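Local coordinates for flavin reductase domain protein, FMN-binding (Shewanella baltica, PDB 3HMZ), which binds flavin mononucleotide and is probably an oxidoreductase of the flavoredoxin family, using NAD or NADP as acceptor, at residues N12-V17 with A157-T161. Numbering follows the deposited sequence.
Sequences NNIAAV and AWADT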
ATOM      1  N   ASN A  12     -11.997 -23.540   3.078  1.00 26.95           N
ATOM      2  CA  ASN A  12     -11.704 -22.427   3.964  1.00 27.20           C
ATOM      3  C   ASN A  12     -13.020 -21.938   4.563  1.00 25.88           C
ATOM      4  O   ASN A  12     -14.066 -21.936   3.891  1.00 26.98           O
ATOM      5  CB  ASN A  12     -10.960 -21.293   3.223  1.00 28.83           C
ATOM      6  CG  ASN A  12      -9.556 -21.703   2.759  1.00 30.63           C
ATOM      7  OD1 ASN A  12      -8.903 -22.542   3.394  1.00 32.05           O
ATOM      8  ND2 ASN A  12      -9.084 -21.106   1.655  1.00 32.89           N
ATOM      9  N   ASN A  13     -12.973 -21.606   5.846  1.00 24.08           N
ATOM     10  CA  ASN A  13     -14.126 -21.066   6.546  1.00 23.46           C
ATOM     11  C   ASN A  13     -14.139 -19.543   6.345  1.00 21.04           C
ATOM     12  O   ASN A  13     -13.232 -18.868   6.816  1.00 22.86           O
ATOM     13  CB  ASN A  13     -13.975 -21.370   8.024  1.00 24.91           C
ATOM     14  CG  ASN A  13     -15.133 -20.895   8.829  1.00 27.46           C
ATOM     15  OD1 ASN A  13     -14.987 -20.018   9.694  1.00 29.91           O
ATOM     16  ND2 ASN A  13     -16.325 -21.441   8.531  1.00 27.47           N
ATOM     17  N   ILE A  14     -15.151 -19.037   5.668  1.00 20.06           N
ATOM     18  CA  ILE A  14     -15.323 -17.597   5.382  0.50 19.86           C
ATOM     19  C   ILE A  14     -16.271 -16.987   6.403  1.00 19.71           C
ATOM     20  O   ILE A  14     -17.352 -17.551   6.670  1.00 21.81           O
ATOM     21  CB  ILE A  14     -15.940 -17.347   3.984  0.50 22.03           C
ATOM     22  CG1 ILE A  14     -15.013 -17.867   2.883  0.50 22.89           C
ATOM     23  CG2 ILE A  14     -16.228 -15.839   3.755  0.50 22.20           C
ATOM     24  CD1 ILE A  14     -15.551 -17.718   1.463  0.50 22.97           C
ATOM     25  N   ALA A  15     -15.887 -15.844   6.963  1.00 17.45           N
ATOM     26  CA  ALA A  15     -16.726 -15.085   7.871  1.00 17.72           C
ATOM     27  C   ALA A  15     -16.757 -13.650   7.386  1.00 16.54           C
ATOM     28  O   ALA A  15     -15.798 -13.170   6.757  1.00 17.03           O
ATOM     29  CB  ALA A  15     -16.168 -15.139   9.307  1.00 19.60           C
ATOM     30  N   ALA A  16     -17.842 -12.952   7.697  1.00 16.46           N
ATOM     31  CA  ALA A  16     -17.890 -11.514   7.513  1.00 15.90           C
ATOM     32  C   ALA A  16     -16.855 -10.853   8.458  1.00 16.52           C
ATOM     33  O   ALA A  16     -16.565 -11.340   9.548  1.00 16.94           O
ATOM     34  CB  ALA A  16     -19.282 -10.924   7.853  1.00 18.00           C
ATOM     35  N   VAL A  17     -16.331  -9.749   7.974  1.00 16.17           N
ATOM     36  CA  VAL A  17     -15.428  -8.876   8.717  1.00 15.55           C
ATOM     37  C   VAL A  17     -16.267  -7.637   9.005  1.00 16.64           C
ATOM     38  O   VAL A  17     -16.743  -6.979   8.079  1.00 17.00           O
ATOM     39  CB  VAL A  17     -14.172  -8.499   7.919  1.00 15.05           C
ATOM     40  CG1 VAL A  17     -13.332  -7.395   8.613  1.00 15.45           C
ATOM     41  CG2 VAL A  17     -13.319  -9.762   7.652  1.00 16.65           C
ATOM     42  N   ALA A 157     -17.276  -6.933   3.491  1.00 15.80           N
ATOM     43  CA  ALA A 157     -15.941  -7.492   3.663  1.00 15.67           C
ATOM     44  C   ALA A 157     -16.037  -8.851   4.307  1.00 14.67           C
ATOM     45  O   ALA A 157     -16.902  -9.075   5.181  1.00 15.82           O
ATOM     46  CB  ALA A 157     -15.079  -6.537   4.475  1.00 16.87           C
ATOM     47  N   TRP A 158     -15.164  -9.773   3.877  1.00 15.03           N
ATOM     48  CA  TRP A 158     -15.151 -11.156   4.361  1.00 15.20           C
ATOM     49  C   TRP A 158     -13.719 -11.655   4.343  1.00 14.44           C
ATOM     50  O   TRP A 158     -12.889 -11.138   3.608  1.00 16.48           O
ATOM     51  CB  TRP A 158     -16.012 -12.081   3.459  1.00 15.59           C
ATOM     52  CG  TRP A 158     -17.394 -11.578   3.215  1.00 16.00           C
ATOM     53  CD1 TRP A 158     -18.518 -11.903   3.922  1.00 17.74           C
ATOM     54  CD2 TRP A 158     -17.803 -10.602   2.250  1.00 15.79           C
ATOM     55  NE1 TRP A 158     -19.610 -11.252   3.427  1.00 17.93           N
ATOM     56  CE2 TRP A 158     -19.212 -10.447   2.389  1.00 17.13           C
ATOM     57  CE3 TRP A 158     -17.144  -9.886   1.253  1.00 16.01           C
ATOM     58  CZ2 TRP A 158     -19.950  -9.575   1.571  1.00 17.36           C
ATOM     59  CZ3 TRP A 158     -17.890  -9.038   0.423  1.00 16.10           C
ATOM     60  CH2 TRP A 158     -19.282  -8.884   0.602  1.00 16.48           C
ATOM     61  N   ALA A 159     -13.431 -12.669   5.135  1.00 14.47           N
ATOM     62  CA  ALA A 159     -12.122 -13.273   5.143  1.00 14.95           C
ATOM     63  C   ALA A 159     -12.125 -14.701   5.621  1.00 15.14           C
ATOM     64  O   ALA A 159     -13.019 -15.128   6.366  1.00 16.29           O
ATOM     65  CB  ALA A 159     -11.138 -12.402   6.011  1.00 15.19           C
ATOM     66  N   ASP A 160     -11.080 -15.412   5.212  1.00 15.63           N
ATOM     67  CA  ASP A 160     -10.796 -16.778   5.669  1.00 16.32           C
ATOM     68  C   ASP A 160     -10.379 -16.686   7.131  1.00 14.88           C
ATOM     69  O   ASP A 160      -9.316 -16.129   7.438  1.00 15.88           O
ATOM     70  CB  ASP A 160      -9.691 -17.343   4.768  1.00 17.60           C
ATOM     71  CG  ASP A 160      -9.187 -18.667   5.175  1.00 19.99           C
ATOM     72  OD1 ASP A 160      -9.503 -19.180   6.259  1.00 19.80           O
ATOM     73  OD2 ASP A 160      -8.411 -19.193   4.339  1.00 25.47           O
ATOM     74  N   THR A 161     -11.166 -17.309   8.007  1.00 16.46           N
ATOM     75  CA  THR A 161     -10.918 -17.205   9.430  1.00 17.50           C
ATOM     76  C   THR A 161      -9.636 -17.858   9.906  1.00 17.64           C
ATOM     77  O   THR A 161      -9.215 -17.589  11.018  1.00 20.23           O
ATOM     78  CB  THR A 161     -12.078 -17.763  10.254  1.00 18.32           C
ATOM     79  OG1 THR A 161     -12.284 -19.145   9.938  1.00 19.67           O
ATOM     80  CG2 THR A 161     -13.386 -16.944  10.001  1.00 19.69           C
TER
HETATM   81  O   HOH W   1     -10.343 -21.645   7.038  1.00 26.34           O
HETATM   82  O   HOH W   2     -18.860  -6.429   6.451  1.00 25.42           O
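Thr161 and Asn13 meet through backbone and side chain at once. The amide N of Thr161 donates to Asn13 O at 2.8 Å, while its hydroxyl OG1 reaches Asn13 OD1 at 2.9 Å, in the carbonyl plane and on a lone pair. A chi1 of 60° sets OG1 between the backbone N and the carbonyl carbon of Thr161, and the methyl CG2 is thereby pressed against Ala15 CB at 3.4 Å, tighter than a usual van der Waals contact. On the same face Val17 CG2 rests on Ala159 CB at 3.8 Å, and Phe164 covers both residues. Between these points Ala15 and Ala159 form a hydrogen-bonded antiparallel pair, each amide N donating to the other's carbonyl O, and Val17 N continues the pattern to Ala157 O. The short strand 14-16 thus pairs antiparallel alongside the C-terminal end of the long strand 149-160, extending the antiparallel sheet of the flavin reductase fold, away from the FMN site. Across the two strands less is touched on the Ile14 face, where its CG2 meets Trp158 CB at 3.8 Å; Met118 and Phe125 pack against the indole, which brings CD1 to Ala16 CA. Asn13 and Ala16 face solvent, whereas the Asp160 carboxylate is buried: Lys178 forms a salt bridge with OD2 and also binds Asn12 OD1, a water bridges OD1 to Asn13 N, and the Asn12 amide lies alongside without bonding to it.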